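Local coordinates for hypothetical protein TTHA1013 (Thermus thermophilus, PDB 1WV8) that is of unknown function but forms a small domain, three strands followed by a helix and a fourth strand, that pairs with a second copy of itself, at residues W17-D22 and E35-K40; L27-A32 and A42-E47. One frame throughout, in Å; residues are numbered along the deposited sequence.

How the contacts relate
From the N terminus, strand 3-11 leads into strand 16-20, where contact 1 begins, and the chain then reaches 27-32, where contact 2 begins. Helix 34-51 supplies both second partners: residues 35-40 close the loop of contact 1, and 42-47 close that of contact 2 farther along the helix. Because the segments alternate along the chain, the two loops cross. Strands 16-20 and 30-31 are also sheet neighbours, with probable hydrogen bonds from Ala-19 N to Thr-29 O and from Trp-17 N to Ala-31 O. Together the contacts, about 6 Å apart between centres, lay the helix against this edge of the sheet, and both border the second subunit.

Contact 1: W17-D22 and E35-K40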
ATOM      1  N   TRP A  17       5.834   2.055 -10.961  1.00 27.34           N
ATOM      2  CA  TRP A  17       4.634   1.590 -10.272  1.00 27.02           C
ATOM      3  C   TRP A  17       3.534   2.366 -10.948  1.00 30.26           C
ATOM      4  O   TRP A  17       3.689   3.557 -11.195  1.00 31.65           O
ATOM      5  CB  TRP A  17       4.667   1.951  -8.780  1.00 29.68           C
ATOM      6  CG  TRP A  17       5.583   1.098  -7.973  1.00 18.04           C
ATOM      7  CD1 TRP A  17       6.897   1.352  -7.657  1.00 25.07           C
ATOM      8  CD2 TRP A  17       5.249  -0.138  -7.351  1.00 14.69           C
ATOM      9  NE1 TRP A  17       7.390   0.341  -6.866  1.00 27.15           N
ATOM     10  CE2 TRP A  17       6.398  -0.586  -6.667  1.00 28.55           C
ATOM     11  CE3 TRP A  17       4.087  -0.917  -7.309  1.00 29.39           C
ATOM     12  CZ2 TRP A  17       6.411  -1.785  -5.939  1.00 28.96           C
ATOM     13  CZ3 TRP A  17       4.105  -2.103  -6.591  1.00 25.31           C
ATOM     14  CH2 TRP A  17       5.261  -2.524  -5.915  1.00 35.40           C
ATOM     15  N   VAL A  18       2.419   1.708 -11.236  1.00 30.31           N
ATOM     16  CA  VAL A  18       1.322   2.362 -11.935  1.00 34.84           C
ATOM     17  C   VAL A  18       0.061   2.409 -11.099  1.00 30.10           C
ATOM     18  O   VAL A  18      -0.383   1.389 -10.593  1.00 28.24           O
ATOM     19  CB  VAL A  18       1.028   1.619 -13.259  1.00 39.57           C
ATOM     20  CG1 VAL A  18      -0.259   2.130 -13.880  1.00 27.37           C
ATOM     21  CG2 VAL A  18       2.199   1.806 -14.206  1.00 33.95           C
ATOM     22  N   ALA A  19      -0.522   3.595 -10.978  1.00 30.62           N
ATOM     23  CA  ALA A  19      -1.720   3.757 -10.167  1.00 30.47           C
ATOM     24  C   ALA A  19      -2.987   3.314 -10.888  1.00 39.64           C
ATOM     25  O   ALA A  19      -3.165   3.559 -12.080  1.00 44.13           O
ATOM     26  CB  ALA A  19      -1.846   5.203  -9.734  1.00 33.75           C
ATOM     27  N   GLU A  20      -3.870   2.666 -10.141  1.00 34.06           N
ATOM     28  CA  GLU A  20      -5.137   2.191 -10.674  1.00 34.51           C
ATOM     29  C   GLU A  20      -6.199   2.336  -9.590  1.00 39.90           C
ATOM     30  O   GLU A  20      -5.998   1.897  -8.464  1.00 33.89           O
ATOM     31  CB  GLU A  20      -5.013   0.717 -11.080  1.00 42.39           C
ATOM     32  CG  GLU A  20      -6.300   0.073 -11.565  1.00 46.04           C
ATOM     33  CD  GLU A  20      -6.900   0.801 -12.756  1.00 63.48           C
ATOM     34  OE1 GLU A  20      -6.144   1.502 -13.468  1.00 58.32           O
ATOM     35  OE2 GLU A  20      -8.126   0.668 -12.976  1.00 55.33           O
ATOM     36  N   SER A  21      -7.335   2.940  -9.914  1.00 33.69           N
ATOM     37  CA  SER A  21      -8.368   3.089  -8.904  1.00 37.05           C
ATOM     38  C   SER A  21      -9.794   3.049  -9.419  1.00 41.79           C
ATOM     39  O   SER A  21     -10.135   3.711 -10.387  1.00 44.75           O
ATOM     40  CB  SER A  21      -8.169   4.391  -8.135  1.00 45.36           C
ATOM     41  OG  SER A  21      -9.126   4.497  -7.095  1.00 40.34           O
ATOM     42  N   ASP A  22     -10.630   2.277  -8.738  1.00 49.37           N
ATOM     43  CA  ASP A  22     -12.035   2.156  -9.093  1.00 58.76           C
ATOM     44  C   ASP A  22     -12.828   3.243  -8.354  1.00 62.66           C
ATOM     45  O   ASP A  22     -13.996   3.494  -8.667  1.00 70.06           O
ATOM     46  CB  ASP A  22     -12.557   0.773  -8.697  1.00 71.26           C
ATOM     47  CG  ASP A  22     -13.848   0.414  -9.401  1.00 85.42           C
ATOM     48  OD1 ASP A  22     -13.826   0.282 -10.643  1.00 92.33           O
ATOM     49  OD2 ASP A  22     -14.882   0.268  -8.716  1.00 94.84           O
ATOM     50  N   GLU A  35       7.123   5.987  -2.956  1.00 27.15           N
ATOM     51  CA  GLU A  35       7.078   7.276  -2.265  1.00 42.07           C
ATOM     52  C   GLU A  35       6.615   8.352  -3.246  1.00 42.42           C
ATOM     53  O   GLU A  35       5.678   9.104  -2.961  1.00 44.96           O
ATOM     54  CB  GLU A  35       8.458   7.641  -1.706  1.00 46.18           C
ATOM     55  CG  GLU A  35       8.881   6.880  -0.441  1.00 56.06           C
ATOM     56  CD  GLU A  35       9.011   5.369  -0.632  1.00 66.49           C
ATOM     57  OE1 GLU A  35       9.506   4.924  -1.694  1.00 65.75           O
ATOM     58  OE2 GLU A  35       8.629   4.622   0.296  1.00 49.31           O
ATOM     59  N   GLU A  36       7.276   8.412  -4.402  1.00 38.69           N
ATOM     60  CA  GLU A  36       6.941   9.373  -5.452  1.00 42.35           C
ATOM     61  C   GLU A  36       5.509   9.175  -5.966  1.00 38.30           C
ATOM     62  O   GLU A  36       4.802  10.141  -6.265  1.00 40.49           O
ATOM     63  CB  GLU A  36       7.916   9.238  -6.626  1.00 49.16           C
ATOM     64  CG  GLU A  36       9.364   9.523  -6.283  1.00 65.46           C
ATOM     65  CD  GLU A  36      10.291   9.305  -7.462  1.00 76.05           C
ATOM     66  OE1 GLU A  36      10.018   9.872  -8.541  1.00 91.71           O
ATOM     67  OE2 GLU A  36      11.291   8.570  -7.311  1.00 83.07           O
ATOM     68  N   LEU A  37       5.085   7.925  -6.086  1.00 32.59           N
ATOM     69  CA  LEU A  37       3.730   7.650  -6.540  1.00 24.79           C
ATOM     70  C   LEU A  37       2.764   8.281  -5.536  1.00 40.13           C
ATOM     71  O   LEU A  37       1.737   8.852  -5.920  1.00 32.77           O
ATOM     72  CB  LEU A  37       3.475   6.149  -6.598  1.00 37.50           C
ATOM     73  CG  LEU A  37       2.597   5.558  -7.712  1.00 36.02           C
ATOM     74  CD1 LEU A  37       1.785   4.466  -7.088  1.00 33.11           C
ATOM     75  CD2 LEU A  37       1.669   6.578  -8.347  1.00 40.12           C
ATOM     76  N   LEU A  38       3.089   8.170  -4.246  1.00 38.22           N
ATOM     77  CA  LEU A  38       2.236   8.742  -3.200  1.00 39.67           C
ATOM     78  C   LEU A  38       2.196  10.249  -3.346  1.00 34.67           C
ATOM     79  O   LEU A  38       1.130  10.847  -3.347  1.00 37.56           O
ATOM     80  CB  LEU A  38       2.759   8.399  -1.806  1.00 33.26           C
ATOM     81  CG  LEU A  38       2.096   7.210  -1.111  1.00 39.98           C
ATOM     82  CD1 LEU A  38       2.845   6.874   0.164  1.00 45.01           C
ATOM     83  CD2 LEU A  38       0.641   7.535  -0.818  1.00 28.15           C
ATOM     84  N   ALA A  39       3.373  10.848  -3.459  1.00 42.85           N
ATOM     85  CA  ALA A  39       3.480  12.289  -3.623  1.00 46.51           C
ATOM     86  C   ALA A  39       2.593  12.738  -4.784  1.00 51.39           C
ATOM     87  O   ALA A  39       1.713  13.592  -4.615  1.00 50.35           O
ATOM     88  CB  ALA A  39       4.932  12.674  -3.884  1.00 36.18           C
ATOM     89  N   LYS A  40       2.807  12.151  -5.961  1.00 47.94           N
ATOM     90  CA  LYS A  40       2.017  12.522  -7.131  1.00 43.36           C
ATOM     91  C   LYS A  40       0.514  12.367  -6.882  1.00 43.47           C
ATOM     92  O   LYS A  40      -0.270  13.246  -7.242  1.00 41.02           O
ATOM     93  CB  LYS A  40       2.450  11.694  -8.342  1.00 46.51           C
ATOM     94  CG  LYS A  40       3.905  11.901  -8.727  1.00 58.23           C
ATOM     95  CD  LYS A  40       4.264  11.194 -10.025  1.00 63.23           C
ATOM     96  CE  LYS A  40       5.680  11.559 -10.465  1.00 70.86           C
ATOM     97  NZ  LYS A  40       6.047  10.981 -11.789  1.00 63.61           N
TER
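Trp-17 meets the helix at the root of its side chain: its CB lies 4.2 Å from CD1 of Leu-37, and its backbone O is equally distant, 4.2 Å, from Leu-37 CG. The indole itself does not cover the leucine. With CG turned anti to the carbonyl carbon (chi1 -75°), the ring swings away from 35-40 and meets that of Trp-10 with the planes at about 50°. A large aromatic thus serves two neighbourhoods: its CB meets the helix, while the indole continues to Trp-10 and the residue also borders Glu-35 of the second subunit. Val-18 follows with its side chain directed away from the helix, as expected one step along a strand. Ala-19 faces the helix again, and its CB comes 4.0 Å from CD2 of Leu-37. A single methyl suits this place, since it allows the leucine to sit close over the strand. The branched end of Leu-37 is therefore shared, CD1 going to Trp-17 and CD2 to Ala-19, so that one fork bridges two residues whose CB atoms lie on the same side of the strand. Leucine suits this role because its two methyls diverge from CG and can touch separate neighbours; Ala-8, Ala-31 and Leu-64 also pack around it. All three touching residues are buried, in keeping with their apolar side chains. This is the apolar interface of a two-layer alpha+beta domain, one helix packed against one face of a four-stranded mixed sheet.

Contact 2: L27-A32 and A42-E47; sequences LATEAA and AVMVPE
The selenium of Met-44, which is present as selenomethionine, rests against the side chain of Thr-29, with SE 3.7 Å from Thr-29 CB. OG1 and CG2 of the threonine flank that approach, at 3.9 Å and 4.1 Å from SE, so the heavy atom touches the branch point rather than one arm. The two side chains run past each other in opposite directions, which brings them alongside. Threonine suits the spot because its beta-branched shape offers a compact surface to the helix, while its backbone keeps its pairing with Ala-19 in the neighbouring strand.

Methyl contacts come next. Met-44 leaves the helix extended about chi2 and then bends at chi3 (58°), a turn that folds CE back toward the preceding loop. There CE lies 4.2 Å from CD1 of Leu-27, an apolar meeting of two methyls. The CB bond of Leu-27 points past the helix, and its CD1 is what approaches Met-44; the leucine also packs on Val-6, Ala-19 and Leu-48, linking loop, sheet and helix. A long unbranched chain such as methionine can reach from the helix to the loop and adapt its end to the surface it meets.

A backbone oxygen also borders the methyl: the carbonyl O of Ala-28 is 4.0 Å from Met-44 CE, a van der Waals approach. Val-45 packs instead on Leu-4 and Val-24 of its own chain and on Leu-70 of the second subunit.

Between these two segments, then, the joint depends on shape and dispersion. Selenium here stands in for the sulfur of methionine, and a polarisable thioether chain meets threonine with its heavy atom and leucine with its methyl, an attachment without the directional constraint of hydrogen bonds.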
ATOM      1  N   LEU A  27      -7.964   8.266 -13.369  1.00 57.97           N
ATOM      2  CA  LEU A  27      -6.652   8.229 -12.740  1.00 57.77           C
ATOM      3  C   LEU A  27      -5.656   7.510 -13.638  1.00 60.15           C
ATOM      4  O   LEU A  27      -5.817   6.331 -13.965  1.00 62.59           O
ATOM      5  CB  LEU A  27      -6.715   7.538 -11.372  1.00 51.25           C
ATOM      6  CG  LEU A  27      -5.361   7.363 -10.675  1.00 43.25           C
ATOM      7  CD1 LEU A  27      -4.615   8.697 -10.617  1.00 38.83           C
ATOM      8  CD2 LEU A  27      -5.579   6.812  -9.275  1.00 44.28           C
ATOM      9  N   ALA A  28      -4.626   8.237 -14.045  1.00 55.28           N
ATOM     10  CA  ALA A  28      -3.593   7.674 -14.894  1.00 62.21           C
ATOM     11  C   ALA A  28      -2.276   8.282 -14.450  1.00 59.47           C
ATOM     12  O   ALA A  28      -1.962   9.420 -14.799  1.00 61.29           O
ATOM     13  CB  ALA A  28      -3.875   8.012 -16.350  1.00 65.89           C
ATOM     14  N   THR A  29      -1.510   7.536 -13.664  1.00 51.94           N
ATOM     15  CA  THR A  29      -0.235   8.054 -13.183  1.00 48.32           C
ATOM     16  C   THR A  29       0.687   6.961 -12.657  1.00 42.21           C
ATOM     17  O   THR A  29       0.230   5.923 -12.172  1.00 46.01           O
ATOM     18  CB  THR A  29      -0.460   9.120 -12.078  1.00 58.61           C
ATOM     19  OG1 THR A  29       0.806   9.543 -11.554  1.00 59.68           O
ATOM     20  CG2 THR A  29      -1.326   8.556 -10.948  1.00 51.49           C
ATOM     21  N   GLU A  30       1.990   7.198 -12.765  1.00 33.08           N
ATOM     22  CA  GLU A  30       2.982   6.238 -12.299  1.00 40.00           C
ATOM     23  C   GLU A  30       4.205   6.989 -11.788  1.00 26.31           C
ATOM     24  O   GLU A  30       4.298   8.201 -11.950  1.00 28.78           O
ATOM     25  CB  GLU A  30       3.413   5.304 -13.435  1.00 46.62           C
ATOM     26  CG  GLU A  30       4.260   5.998 -14.480  1.00 58.88           C
ATOM     27  CD  GLU A  30       3.450   6.470 -15.663  1.00 66.28           C
ATOM     28  OE1 GLU A  30       2.329   6.977 -15.462  1.00 79.68           O
ATOM     29  OE2 GLU A  30       3.949   6.334 -16.797  1.00 72.16           O
ATOM     30  N   ALA A  31       5.141   6.247 -11.194  1.00 23.82           N
ATOM     31  CA  ALA A  31       6.369   6.812 -10.646  1.00 41.45           C
ATOM     32  C   ALA A  31       7.370   5.693 -10.376  1.00 36.87           C
ATOM     33  O   ALA A  31       6.984   4.560 -10.084  1.00 41.42           O
ATOM     34  CB  ALA A  31       6.063   7.574  -9.338  1.00 31.71           C
ATOM     35  N   ALA A  32       8.655   6.020 -10.474  1.00 35.52           N
ATOM     36  CA  ALA A  32       9.727   5.058 -10.236  1.00 38.47           C
ATOM     37  C   ALA A  32       9.685   4.416  -8.850  1.00 35.61           C
ATOM     38  O   ALA A  32      10.099   3.278  -8.685  1.00 34.45           O
ATOM     39  CB  ALA A  32      11.082   5.732 -10.449  1.00 37.71           C
ATOM     40  N   ALA A  42      -1.200  12.534  -4.081  1.00 44.39           N
ATOM     41  CA  ALA A  42      -1.686  13.544  -3.149  1.00 53.21           C
ATOM     42  C   ALA A  42      -2.163  14.790  -3.874  1.00 52.02           C
ATOM     43  O   ALA A  42      -3.103  15.453  -3.441  1.00 57.49           O
ATOM     44  CB  ALA A  42      -0.587  13.908  -2.165  1.00 36.67           C
ATOM     45  N   VAL A  43      -1.511  15.097  -4.988  1.00 54.87           N
ATOM     46  CA  VAL A  43      -1.857  16.266  -5.781  1.00 55.45           C
ATOM     47  C   VAL A  43      -2.982  15.975  -6.774  1.00 57.84           C
ATOM     48  O   VAL A  43      -4.025  16.628  -6.756  1.00 57.66           O
ATOM     49  CB  VAL A  43      -0.637  16.773  -6.567  1.00 49.09           C
ATOM     50  CG1 VAL A  43      -1.003  18.018  -7.331  1.00 57.09           C
ATOM     51  CG2 VAL A  43       0.521  17.050  -5.621  1.00 51.39           C
HETATM   52  N   MSE A  44      -2.764  14.984  -7.632  1.00 53.26           N
HETATM   53  CA  MSE A  44      -3.735  14.615  -8.655  1.00 50.06           C
HETATM   54  C   MSE A  44      -5.120  14.154  -8.221  1.00 49.36           C
HETATM   55  O   MSE A  44      -6.118  14.570  -8.805  1.00 55.67           O
HETATM   56  CB  MSE A  44      -3.149  13.536  -9.553  1.00 59.24           C
HETATM   57  CG  MSE A  44      -2.062  14.011 -10.477  1.00 71.83           C
HETATM   58 SE   MSE A  44      -1.626  12.567 -11.664  1.00102.56          SE
HETATM   59  CE  MSE A  44      -3.377  12.289 -12.460  1.00 55.36           C
ATOM     60  N   VAL A  45      -5.187  13.280  -7.221  1.00 43.73           N
ATOM     61  CA  VAL A  45      -6.471  12.751  -6.767  1.00 45.68           C
ATOM     62  C   VAL A  45      -7.518  13.797  -6.374  1.00 52.44           C
ATOM     63  O   VAL A  45      -8.680  13.685  -6.757  1.00 53.07           O
ATOM     64  CB  VAL A  45      -6.279  11.753  -5.599  1.00 46.19           C
ATOM     65  CG1 VAL A  45      -7.627  11.380  -4.996  1.00 33.03           C
ATOM     66  CG2 VAL A  45      -5.586  10.494  -6.114  1.00 42.42           C
ATOM     67  N   PRO A  46      -7.129  14.827  -5.606  1.00 59.58           N
ATOM     68  CA  PRO A  46      -8.154  15.814  -5.247  1.00 65.28           C
ATOM     69  C   PRO A  46      -8.699  16.429  -6.532  1.00 65.02           C
ATOM     70  O   PRO A  46      -9.916  16.446  -6.770  1.00 54.00           O
ATOM     71  CB  PRO A  46      -7.383  16.823  -4.395  1.00 63.63           C
ATOM     72  CG  PRO A  46      -6.289  15.981  -3.784  1.00 67.00           C
ATOM     73  CD  PRO A  46      -5.843  15.150  -4.967  1.00 56.99           C
ATOM     74  N   GLU A  47      -7.771  16.910  -7.358  1.00 62.45           N
ATOM     75  CA  GLU A  47      -8.088  17.529  -8.643  1.00 67.51           C
ATOM     76  C   GLU A  47      -9.073  16.699  -9.456  1.00 69.96           C
ATOM     77  O   GLU A  47     -10.080  17.220  -9.933  1.00 72.40           O
ATOM     78  CB  GLU A  47      -6.814  17.723  -9.467  1.00 62.16           C
ATOM     79  CG  GLU A  47      -5.697  18.454  -8.749  1.00 79.08           C
ATOM     80  CD  GLU A  47      -4.454  18.611  -9.614  1.00 84.50           C
ATOM     81  OE1 GLU A  47      -4.021  17.605 -10.220  1.00 90.91           O
ATOM     82  OE2 GLU A  47      -3.904  19.731  -9.684  1.00 86.45           O
TER